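CRISPR-associated endoribonuclease Cas6 1 (Methanocaldococcus jannaschii DSM 2661, PDB 5YI6) probably cleaves CRISPR transcripts as an RNA-binding endoribonuclease, yielding the CRISPR RNAs used in defence against viruses and other mobile genetic elements. Local coordinates at residues I7-T13 with F111-K117; A30-K34 with D101-R105; N15-Y21 with E70-D76; S4-E8 with I91-V95. All coordinates share one frame; numbering follows the deposited sequence.

Contact 1: residues I7-T13 with F111-K117; sequences IELELQT and FFVRKAK. With PO4 (phosphate ion), chain G.
Leu11 lays its CD1 methyl over one face of the Phe111 ring, 4.2 Å from the ring centroid and 14° off the normal, a CH-pi contact displaced toward the rim. With CG opposite its own carbonyl carbon (chi1 -55°), Leu11 sends its other methyl along Val113, the two side chains lying side by side with Leu11 CD2 3.8 Å from Val113 CG2. Leu9 crosses Val113 at a slant instead, and its CD2 also rests on Ala116 CB at 4.0 Å. Leu9, Leu11, Val113 and Ala116 share one face of the sheet, which helix 88-101 covers and to which Leu104 of the adjoining strand 103-106 adds its side chain. Strands 5-12 and 109-118 are the first and last of the beta-alpha-beta-beta-alpha-beta order of a ferredoxin-like domain and run antiparallel here. Their pairing is interrupted by a beta bulge: Arg114 and Lys115 both stand against Glu10, with Arg114 in a near-helical backbone conformation and its N bonded to Glu10 O at 2.9 Å. Arg114 bends about its CB-CG bond, which places its NE 3.7 Å from Gln12 CB and its guanidinium over Phe112 CB. On this second, polar face Lys117 extends fully across Glu8, its NZ donating to O3 of a phosphate ion at 3.0 Å. One water, accepting from Lys117 NZ and donating to Glu8 OE2, bridges the same pair, and Arg63 binds both the Glu8 carboxylate and the phosphate. The phosphate probably came from the crystallisation liquor. Gln12 NE2 donates to Thr13 O in the amide plane, at 3.1 Å, and also to Asp76 O.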
# COMPACT_ATOMS: atom_id res chain seq x y z
N ILE A 7 11.14 0.46 0.10
CA ILE A 7 11.89 0.84 -1.09
C ILE A 7 11.00 1.67 -2.00
O ILE A 7 9.76 1.59 -1.99
CB ILE A 7 12.48 -0.36 -1.88
CG1 ILE A 7 11.39 -1.29 -2.37
CG2 ILE A 7 13.51 -1.18 -1.00
CD1 ILE A 7 10.92 -1.04 -3.77
N GLU A 8 11.65 2.53 -2.74
CA GLU A 8 11.06 3.29 -3.83
C GLU A 8 11.55 2.69 -5.15
O GLU A 8 12.73 2.83 -5.50
CB GLU A 8 11.48 4.74 -3.69
CG GLU A 8 11.07 5.60 -4.92
CD GLU A 8 11.73 6.95 -4.88
OE1 GLU A 8 12.78 7.13 -5.55
OE2 GLU A 8 11.21 7.82 -4.17
N LEU A 9 10.66 2.06 -5.91
CA LEU A 9 11.02 1.57 -7.23
C LEU A 9 10.91 2.72 -8.20
O LEU A 9 9.83 3.30 -8.34
CB LEU A 9 10.11 0.46 -7.75
CG LEU A 9 10.19 -0.99 -7.43
CD1 LEU A 9 9.22 -1.71 -8.42
CD2 LEU A 9 11.65 -1.42 -7.63
N GLU A 10 12.02 3.00 -8.89
CA GLU A 10 12.05 4.06 -9.89
C GLU A 10 11.71 3.46 -11.23
O GLU A 10 12.45 2.61 -11.74
CB GLU A 10 13.46 4.70 -9.90
CG GLU A 10 13.87 5.14 -8.50
CD GLU A 10 15.23 5.87 -8.45
OE1 GLU A 10 15.90 5.98 -9.48
OE2 GLU A 10 15.61 6.30 -7.35
N LEU A 11 10.58 3.88 -11.81
CA LEU A 11 10.06 3.31 -13.03
C LEU A 11 10.18 4.33 -14.16
O LEU A 11 10.11 5.54 -13.92
CB LEU A 11 8.58 2.91 -12.87
CG LEU A 11 8.27 1.97 -11.70
CD1 LEU A 11 6.74 1.77 -11.55
CD2 LEU A 11 8.93 0.64 -11.96
N GLN A 12 10.29 3.83 -15.39
CA GLN A 12 10.43 4.73 -16.54
C GLN A 12 9.60 4.17 -17.69
O GLN A 12 9.79 3.01 -18.08
CB GLN A 12 11.91 4.84 -16.96
CG GLN A 12 12.14 5.67 -18.23
CD GLN A 12 12.21 7.14 -17.92
OE1 GLN A 12 13.15 7.59 -17.28
NE2 GLN A 12 11.22 7.91 -18.38
N THR A 13 8.68 4.99 -18.21
CA THR A 13 7.93 4.65 -19.42
C THR A 13 8.15 5.79 -20.43
O THR A 13 9.02 6.64 -20.24
CB THR A 13 6.46 4.41 -19.11
OG1 THR A 13 5.80 3.91 -20.29
CG2 THR A 13 5.75 5.70 -18.65
N PHE A 111 6.53 -0.13 -18.04
CA PHE A 111 7.63 0.53 -17.35
C PHE A 111 8.90 -0.30 -17.41
O PHE A 111 8.86 -1.53 -17.31
CB PHE A 111 7.29 0.75 -15.86
CG PHE A 111 6.14 1.64 -15.63
CD1 PHE A 111 6.31 3.02 -15.65
CD2 PHE A 111 4.89 1.11 -15.33
CE1 PHE A 111 5.24 3.87 -15.41
CE2 PHE A 111 3.81 1.95 -15.10
CZ PHE A 111 3.97 3.33 -15.12
N PHE A 112 10.04 0.38 -17.51
CA PHE A 112 11.31 -0.21 -17.13
C PHE A 112 11.52 0.01 -15.64
O PHE A 112 11.25 1.09 -15.12
CB PHE A 112 12.47 0.44 -17.89
CG PHE A 112 12.45 0.16 -19.37
CD1 PHE A 112 13.03 -1.00 -19.87
CD2 PHE A 112 11.86 1.04 -20.25
CE1 PHE A 112 13.02 -1.26 -21.24
CE2 PHE A 112 11.84 0.78 -21.61
CZ PHE A 112 12.43 -0.37 -22.10
N VAL A 113 11.99 -1.03 -14.94
CA VAL A 113 12.33 -0.95 -13.52
C VAL A 113 13.81 -0.60 -13.44
O VAL A 113 14.66 -1.46 -13.64
CB VAL A 113 12.03 -2.26 -12.79
CG1 VAL A 113 12.37 -2.10 -11.28
CG2 VAL A 113 10.56 -2.68 -13.00
N ARG A 114 14.13 0.66 -13.11
CA ARG A 114 15.49 1.18 -13.22
C ARG A 114 16.34 0.87 -11.98
O ARG A 114 17.48 0.43 -12.11
CB ARG A 114 15.44 2.70 -13.44
CG ARG A 114 14.79 3.08 -14.79
CD ARG A 114 15.55 2.47 -15.97
NE ARG A 114 15.15 3.08 -17.24
CZ ARG A 114 15.35 2.53 -18.44
NH1 ARG A 114 15.97 1.35 -18.53
NH2 ARG A 114 14.94 3.15 -19.54
N LYS A 115 15.84 1.19 -10.79
CA LYS A 115 16.59 1.13 -9.53
C LYS A 115 15.60 0.98 -8.39
O LYS A 115 14.41 1.32 -8.53
CB LYS A 115 17.41 2.40 -9.28
CG LYS A 115 18.27 2.90 -10.40
CD LYS A 115 19.03 4.13 -9.97
CE LYS A 115 19.89 4.66 -11.15
NZ LYS A 115 20.64 5.84 -10.75
N ALA A 116 16.09 0.57 -7.23
CA ALA A 116 15.25 0.55 -6.03
C ALA A 116 15.97 1.33 -4.95
O ALA A 116 17.00 0.88 -4.42
CB ALA A 116 14.99 -0.90 -5.56
N LYS A 117 15.38 2.46 -4.54
CA LYS A 117 15.99 3.34 -3.56
C LYS A 117 15.57 2.89 -2.16
O LYS A 117 14.38 2.65 -1.91
CB LYS A 117 15.56 4.79 -3.84
CG LYS A 117 16.05 5.79 -2.79
CD LYS A 117 15.46 7.16 -3.05
CE LYS A 117 15.85 8.17 -1.97
NZ LYS A 117 15.22 9.52 -2.27
P PO4 G . 14.96 10.03 -6.09
O1 PO4 G . 13.72 9.53 -5.38
O2 PO4 G . 15.28 9.26 -7.32
O3 PO4 G . 16.11 10.01 -5.14
O4 PO4 G . 14.66 11.45 -6.55
O HOH W 1 12.41 9.49 -2.13

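Contact 2: residues A30-K34 with D101-R105. With PO4 (phosphate ion), chain I.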
# COMPACT_ATOMS: atom_id res chain seq x y z
N ALA A 30 -0.77 -6.59 -11.36
CA ALA A 30 0.60 -6.76 -11.86
C ALA A 30 1.54 -7.20 -10.74
O ALA A 30 2.39 -8.08 -10.94
CB ALA A 30 1.10 -5.44 -12.47
N ILE A 31 1.39 -6.62 -9.56
CA ILE A 31 2.26 -6.99 -8.44
C ILE A 31 2.00 -8.43 -8.03
O ILE A 31 2.94 -9.22 -7.82
CB ILE A 31 2.07 -6.01 -7.26
CG1 ILE A 31 2.61 -4.60 -7.62
CG2 ILE A 31 2.71 -6.59 -5.97
CD1 ILE A 31 4.09 -4.58 -7.98
N TYR A 32 0.71 -8.79 -7.89
CA TYR A 32 0.37 -10.18 -7.59
C TYR A 32 1.01 -11.13 -8.61
O TYR A 32 1.61 -12.15 -8.24
CB TYR A 32 -1.15 -10.33 -7.58
CG TYR A 32 -1.59 -11.76 -7.28
CD1 TYR A 32 -1.89 -12.16 -5.98
CD2 TYR A 32 -1.64 -12.71 -8.29
CE1 TYR A 32 -2.27 -13.49 -5.69
CE2 TYR A 32 -2.00 -14.04 -8.01
CZ TYR A 32 -2.32 -14.41 -6.72
OH TYR A 32 -2.67 -15.72 -6.45
N ASN A 33 0.89 -10.80 -9.90
CA ASN A 33 1.40 -11.68 -10.94
C ASN A 33 2.91 -11.81 -10.89
O ASN A 33 3.41 -12.90 -11.17
CB ASN A 33 0.93 -11.22 -12.34
CG ASN A 33 -0.60 -11.38 -12.52
OD1 ASN A 33 -1.25 -12.06 -11.72
ND2 ASN A 33 -1.16 -10.71 -13.52
N LYS A 34 3.64 -10.75 -10.51
CA LYS A 34 5.09 -10.88 -10.35
C LYS A 34 5.41 -11.83 -9.20
O LYS A 34 6.24 -12.73 -9.33
CB LYS A 34 5.76 -9.52 -10.07
CG LYS A 34 5.64 -8.48 -11.21
CD LYS A 34 6.29 -9.01 -12.48
CE LYS A 34 6.41 -7.86 -13.52
NZ LYS A 34 6.94 -8.36 -14.82
N ASP A 101 14.09 -9.05 -13.66
CA ASP A 101 13.05 -8.99 -14.68
C ASP A 101 13.16 -7.70 -15.49
O ASP A 101 13.30 -7.72 -16.73
CB ASP A 101 11.70 -9.12 -13.95
CG ASP A 101 10.49 -8.98 -14.84
OD1 ASP A 101 10.61 -8.61 -16.03
OD2 ASP A 101 9.38 -9.22 -14.33
N GLY A 102 13.11 -6.56 -14.81
CA GLY A 102 13.37 -5.27 -15.41
C GLY A 102 12.17 -4.57 -16.01
O GLY A 102 12.30 -3.41 -16.44
N LYS A 103 11.01 -5.22 -16.08
CA LYS A 103 9.84 -4.62 -16.69
C LYS A 103 8.59 -4.84 -15.85
O LYS A 103 8.41 -5.90 -15.24
CB LYS A 103 9.60 -5.16 -18.11
CG LYS A 103 10.81 -4.93 -19.02
CD LYS A 103 10.42 -4.89 -20.47
CE LYS A 103 9.79 -3.51 -20.76
NZ LYS A 103 9.24 -3.37 -22.14
N LEU A 104 7.73 -3.84 -15.82
CA LEU A 104 6.46 -3.92 -15.09
C LEU A 104 5.38 -3.31 -15.96
O LEU A 104 5.48 -2.14 -16.32
CB LEU A 104 6.55 -3.17 -13.74
CG LEU A 104 5.23 -3.11 -12.94
CD1 LEU A 104 4.93 -4.49 -12.37
CD2 LEU A 104 5.35 -2.09 -11.82
N ARG A 105 4.37 -4.08 -16.32
CA ARG A 105 3.27 -3.56 -17.11
C ARG A 105 2.08 -3.31 -16.19
O ARG A 105 1.68 -4.21 -15.44
CB ARG A 105 2.89 -4.53 -18.23
CG ARG A 105 1.81 -3.98 -19.15
CD ARG A 105 1.34 -5.02 -20.16
NE ARG A 105 0.89 -6.24 -19.47
CZ ARG A 105 -0.33 -6.48 -18.99
NH1 ARG A 105 -1.31 -5.57 -19.08
NH2 ARG A 105 -0.59 -7.64 -18.39
P PO4 I . 5.01 -11.84 -15.51
O1 PO4 I . 4.13 -11.44 -14.34
O2 PO4 I . 4.21 -12.73 -16.44
O3 PO4 I . 6.22 -12.63 -15.03
O4 PO4 I . 5.45 -10.59 -16.25
O HOH W 2 4.51 -6.92 -15.96
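Lys34 reaches Asp101 through a bent chain: its chi1 and chi2 are both near -60°, after which CD, CE and NZ run out straight and cross the aspartate at about a right angle. The salt bridge is short, Lys34 NZ lying 2.6 Å from Asp101 OD2 on the syn side of the carboxylate and 19° out of its plane. The same ammonium donates to Lys103 O at 2.9 Å. It also reaches O4 of a phosphate ion, probably from the crystallisation liquor, and a water that in turn accepts from Arg105 N; a second phosphate also forms a salt bridge with this ammonium. Asp101 OD2 has a second donor in Tyr42 OH, while OD1 takes a long, weak bond from Lys103 N. In the ferredoxin-like domain this joins the first helix, 23-35, to the place where the second, 88-101, ends and the chain turns into strand 103-106. Gly102, with positive phi, makes that turn. Next to the polar cluster Leu104 turns CG away from its own backbone N (chi1 176°), which brings CD1 against both Ala30 CB and Lys34 CE, 3.9 Å from each. Ile31 CD1 touches Leu104 CD1 more loosely. Ala30 CB also rests on Arg105 O at 3.3 Å, so the helix comes down on backbone as well as side chain. Tyr32, the probable proton acceptor, sits on this helix but makes no contact with segment 101-105.

Contact 3: residues N15-Y21 with E70-D76; sequences NFTVIPY and EGIETID
Strand 17-20 forms one edge of a small three-stranded antiparallel sheet, and the turn after it folds the ring of Tyr21 over Gly71 of the central strand, 71-74. Gly71 CA lies 3.4 Å from the ring centroid and 9° off the normal, a CH-pi contact over the middle of the face. Without a side chain, Gly71 can sit close to Ile19 O and Pro20 CA. Tyr21 N donates to a lone pair of Glu70 O at 3.0 Å, and its OH bonds to Arg68 O, so backbone and hydroxyl are both held. Ile72 crosses the ring at about a right angle, its CD1 3.6 Å from Tyr21 CE1. Backbone bonds pair Ile19 with Ile72 in both directions, and the side chains of these two isoleucines lie on the face that meets Ile62. Ile19 also reaches Val109 and Phe111, by which this sheet abuts the larger sheet of the ferredoxin-like domain. On the other face Val18 CG1 packs on Gly71 CA at 3.7 Å. Glu73 is stretched out with CG trans to its backbone N (chi1 177°), which carries the carboxylate alongside Phe16. Its OE2 stands in the ring plane at the edge, 3.3 Å from Phe16 CD1, with the carboxylate and ring planes 68° apart, while OE1 forms a salt bridge with Arg68. Ile75 O lies over one face of the Phe16 ring, and Phe16 N donates to that oxygen at 3.3 Å, from above the carbonyl plane. On the Ile19 side, Thr74 CG2 packs 3.3 Å from Thr17 O.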
# COMPACT_ATOMS: atom_id res chain seq x y z
N ASN A 15 7.94 9.26 -22.43
CA ASN A 15 7.52 10.62 -22.12
C ASN A 15 6.07 10.84 -22.52
O ASN A 15 5.57 10.26 -23.50
CB ASN A 15 8.39 11.65 -22.87
CG ASN A 15 9.84 11.60 -22.46
OD1 ASN A 15 10.16 11.17 -21.37
ND2 ASN A 15 10.74 12.04 -23.34
N PHE A 16 5.38 11.68 -21.73
CA PHE A 16 4.01 12.15 -21.93
C PHE A 16 2.98 11.06 -21.70
O PHE A 16 1.86 11.18 -22.15
CB PHE A 16 3.80 12.78 -23.32
CG PHE A 16 4.88 13.77 -23.71
CD1 PHE A 16 5.05 14.95 -22.98
CD2 PHE A 16 5.76 13.49 -24.75
CE1 PHE A 16 6.06 15.86 -23.31
CE2 PHE A 16 6.79 14.39 -25.08
CZ PHE A 16 6.93 15.58 -24.37
N THR A 17 3.33 9.99 -21.02
CA THR A 17 2.36 8.89 -20.85
C THR A 17 1.32 9.24 -19.79
O THR A 17 1.67 9.77 -18.74
CB THR A 17 3.07 7.59 -20.44
OG1 THR A 17 3.95 7.18 -21.49
CG2 THR A 17 2.07 6.47 -20.16
N VAL A 18 0.06 8.88 -20.02
CA VAL A 18 -0.99 9.09 -19.01
C VAL A 18 -1.16 7.82 -18.18
O VAL A 18 -1.30 6.73 -18.74
CB VAL A 18 -2.33 9.48 -19.66
CG1 VAL A 18 -3.43 9.54 -18.58
CG2 VAL A 18 -2.21 10.82 -20.39
N ILE A 19 -1.07 7.95 -16.86
CA ILE A 19 -1.39 6.86 -15.95
C ILE A 19 -2.85 7.03 -15.53
O ILE A 19 -3.16 8.00 -14.82
CB ILE A 19 -0.46 6.84 -14.72
CG1 ILE A 19 1.04 6.85 -15.15
CG2 ILE A 19 -0.84 5.67 -13.74
CD1 ILE A 19 1.41 5.87 -16.21
N PRO A 20 -3.75 6.13 -15.93
CA PRO A 20 -5.18 6.31 -15.64
C PRO A 20 -5.46 6.45 -14.16
O PRO A 20 -4.76 5.90 -13.31
CB PRO A 20 -5.81 5.01 -16.18
CG PRO A 20 -4.85 4.48 -17.16
CD PRO A 20 -3.47 4.88 -16.66
N TYR A 21 -6.51 7.23 -13.85
CA TYR A 21 -6.97 7.38 -12.47
C TYR A 21 -7.33 6.03 -11.86
O TYR A 21 -7.18 5.84 -10.65
CB TYR A 21 -8.20 8.28 -12.39
CG TYR A 21 -7.87 9.71 -12.71
CD1 TYR A 21 -6.91 10.39 -11.95
CD2 TYR A 21 -8.50 10.39 -13.74
CE1 TYR A 21 -6.57 11.70 -12.23
CE2 TYR A 21 -8.17 11.71 -14.03
CZ TYR A 21 -7.20 12.35 -13.27
OH TYR A 21 -6.85 13.67 -13.51
N GLU A 70 -8.35 11.53 -18.29
CA GLU A 70 -8.34 10.11 -17.96
C GLU A 70 -7.34 9.73 -16.88
O GLU A 70 -7.40 8.60 -16.38
CB GLU A 70 -8.07 9.27 -19.21
CG GLU A 70 -9.16 9.42 -20.28
CD GLU A 70 -10.54 8.96 -19.78
OE1 GLU A 70 -10.61 8.07 -18.90
OE2 GLU A 70 -11.55 9.51 -20.27
N GLY A 71 -6.42 10.61 -16.52
CA GLY A 71 -5.42 10.27 -15.52
C GLY A 71 -4.39 11.37 -15.37
O GLY A 71 -4.62 12.52 -15.79
N ILE A 72 -3.25 10.99 -14.81
CA ILE A 72 -2.14 11.90 -14.56
C ILE A 72 -1.06 11.60 -15.58
O ILE A 72 -0.55 10.47 -15.67
CB ILE A 72 -1.59 11.77 -13.13
CG1 ILE A 72 -2.71 11.99 -12.11
CG2 ILE A 72 -0.41 12.73 -12.92
CD1 ILE A 72 -3.36 13.36 -12.16
N GLU A 73 -0.70 12.61 -16.36
CA GLU A 73 0.37 12.47 -17.34
C GLU A 73 1.72 12.64 -16.68
O GLU A 73 1.91 13.57 -15.89
CB GLU A 73 0.19 13.54 -18.44
CG GLU A 73 1.35 13.45 -19.44
CD GLU A 73 1.28 14.56 -20.47
OE1 GLU A 73 0.27 15.25 -20.50
OE2 GLU A 73 2.25 14.72 -21.23
N THR A 74 2.67 11.76 -17.00
CA THR A 74 4.05 11.93 -16.60
C THR A 74 4.82 12.49 -17.80
O THR A 74 4.90 11.86 -18.86
CB THR A 74 4.70 10.64 -16.06
OG1 THR A 74 6.11 10.85 -15.97
CG2 THR A 74 4.45 9.44 -16.96
N ILE A 75 5.31 13.71 -17.62
CA ILE A 75 5.96 14.45 -18.70
C ILE A 75 7.27 13.78 -19.07
O ILE A 75 7.58 13.59 -20.25
CB ILE A 75 6.12 15.93 -18.29
CG1 ILE A 75 4.74 16.56 -18.04
CG2 ILE A 75 6.89 16.75 -19.35
CD1 ILE A 75 4.80 17.90 -17.32
N ASP A 76 8.05 13.36 -18.07
CA ASP A 76 9.35 12.75 -18.35
C ASP A 76 9.32 11.22 -18.35
O ASP A 76 10.37 10.60 -18.38
CB ASP A 76 10.40 13.25 -17.35
CG ASP A 76 10.08 12.88 -15.89
OD1 ASP A 76 9.05 12.22 -15.61
OD2 ASP A 76 10.86 13.30 -15.01

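Contact 4: residues S4-E8 with I91-V95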
# COMPACT_ATOMS: atom_id res chain seq x y z
N SER A 4 12.37 -4.04 9.38
CA SER A 4 11.49 -3.68 8.27
C SER A 4 12.29 -3.08 7.10
O SER A 4 13.48 -2.75 7.21
CB SER A 4 10.39 -2.72 8.74
OG SER A 4 10.92 -1.45 9.12
N MET A 5 11.60 -2.89 5.97
CA MET A 5 12.27 -2.25 4.86
C MET A 5 11.22 -1.61 3.96
O MET A 5 10.14 -2.19 3.73
CB MET A 5 13.11 -3.23 4.05
CG MET A 5 13.96 -2.56 2.98
SD MET A 5 15.05 -3.81 2.27
CE MET A 5 16.06 -2.74 1.23
N ARG A 6 11.54 -0.40 3.50
CA ARG A 6 10.75 0.32 2.51
C ARG A 6 11.65 0.66 1.32
O ARG A 6 12.78 1.12 1.51
CB ARG A 6 10.14 1.61 3.08
CG ARG A 6 9.43 2.47 2.00
CD ARG A 6 8.75 3.71 2.59
NE ARG A 6 7.68 3.30 3.52
CZ ARG A 6 6.54 3.99 3.70
NH1 ARG A 6 6.33 5.12 3.04
NH2 ARG A 6 5.61 3.53 4.54
N ILE A 7 11.14 0.46 0.10
CA ILE A 7 11.89 0.84 -1.09
C ILE A 7 11.00 1.67 -2.00
O ILE A 7 9.76 1.59 -1.99
CB ILE A 7 12.48 -0.36 -1.88
CG1 ILE A 7 11.39 -1.29 -2.37
CG2 ILE A 7 13.51 -1.18 -1.00
CD1 ILE A 7 10.92 -1.04 -3.77
N GLU A 8 11.65 2.53 -2.74
CA GLU A 8 11.06 3.29 -3.83
C GLU A 8 11.55 2.69 -5.15
O GLU A 8 12.73 2.83 -5.50
CB GLU A 8 11.48 4.74 -3.69
CG GLU A 8 11.07 5.60 -4.92
CD GLU A 8 11.73 6.95 -4.88
OE1 GLU A 8 12.78 7.13 -5.55
OE2 GLU A 8 11.21 7.82 -4.17
N ILE A 91 11.12 -8.05 1.10
CA ILE A 91 11.36 -6.88 0.26
C ILE A 91 12.64 -7.07 -0.55
O ILE A 91 12.68 -6.79 -1.75
CB ILE A 91 11.40 -5.59 1.10
CG1 ILE A 91 10.02 -5.27 1.71
CG2 ILE A 91 11.86 -4.39 0.23
CD1 ILE A 91 8.96 -4.88 0.67
N GLU A 92 13.71 -7.54 0.10
CA GLU A 92 14.98 -7.72 -0.63
C GLU A 92 14.82 -8.73 -1.76
O GLU A 92 15.32 -8.52 -2.87
CB GLU A 92 16.09 -8.16 0.33
CG GLU A 92 16.47 -7.12 1.39
CD GLU A 92 17.46 -6.07 0.89
OE1 GLU A 92 17.65 -5.93 -0.35
OE2 GLU A 92 18.01 -5.35 1.76
N ASN A 93 14.16 -9.88 -1.48
CA ASN A 93 13.97 -10.89 -2.51
C ASN A 93 13.12 -10.37 -3.66
O ASN A 93 13.42 -10.63 -4.83
CB ASN A 93 13.33 -12.13 -1.90
CG ASN A 93 14.32 -12.99 -1.13
OD1 ASN A 93 15.44 -12.59 -0.89
ND2 ASN A 93 13.86 -14.14 -0.67
N PHE A 94 12.01 -9.69 -3.33
CA PHE A 94 11.12 -9.16 -4.36
C PHE A 94 11.85 -8.12 -5.22
O PHE A 94 11.75 -8.14 -6.45
CB PHE A 94 9.85 -8.60 -3.70
CG PHE A 94 8.75 -8.24 -4.65
CD1 PHE A 94 8.69 -8.79 -5.93
CD2 PHE A 94 7.72 -7.39 -4.23
CE1 PHE A 94 7.62 -8.48 -6.79
CE2 PHE A 94 6.68 -7.04 -5.10
CZ PHE A 94 6.64 -7.60 -6.38
N VAL A 95 12.60 -7.22 -4.58
CA VAL A 95 13.35 -6.21 -5.33
C VAL A 95 14.36 -6.87 -6.26
O VAL A 95 14.50 -6.48 -7.42
CB VAL A 95 14.05 -5.23 -4.36
CG1 VAL A 95 15.20 -4.43 -5.05
CG2 VAL A 95 13.06 -4.26 -3.74
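Ile91 O accepts the helical hydrogen bond of Val95 N at 2.9 Å, and that spacing of one turn sets the side chains of Ile91 and Val95 in a row against Met5 and Ile7. This is helix-on-sheet packing of the ferredoxin-like fold: helix 88-101, which links strand 78-85 to strands 103-106 and 109-118, lies over strand 5-12. Within these short segments the axes approach to 9.6 Å and run 25° apart, in nearly the same direction. No hydrogen bond crosses between them, and the contact depends on the fit of branched and flexible side chains. Ile7 has CG1 set between its backbone N and carbonyl carbon (chi1 61°), which aims both branches at the helix. CG1 meets Val95 CG2 at 3.7 Å, while Ile7 CG2 meets Ile91 CG2 at 3.8 Å; the isoleucine slides past both helix residues in the opposite direction. Ile91 CG1 turns instead toward the strand backbone and rests on Met5 O. Ile91 also touches Ile83 and Ser85 of the neighbouring strand, and on a different side of the helix Phe94 faces helix 23-35. Met5 is extended throughout, from a chi1 of -173° onward, so it passes obliquely across Ile91 with its SD 3.8 Å from Ile91 CG2. Glu92 bends about its CB-CG bond and crosses the methionine at about a right angle, bringing its OE2 to 3.3 Å from the terminal methyl, Met5 CE.

Contacts 1, 2 and 4 meet on one sheet. Contact 2 joins contact 1 through the hairpin of strands 103-106 and 109-118, with Val113 N 2.8 Å from Gly102 O and Phe111 N 2.8 Å from Leu104 O. Contact 4 shares Ile7 with contact 1, and Val95 CG1 lies 3.6 Å from Ala116 CB. The two helices close the triangle where Phe94 CE1 packs 3.9 Å from Lys34 CB. Contact 3 lies to one end, its centre 26 Å from that of contact 4, tied to contact 1 by Gln12 NE2 and Asp76 O, 2.8 Å apart. Contact 2 is nearest the probable active site: its helix carries Tyr32, and the Ile31 side chain is about 11 Å from that of Lys53.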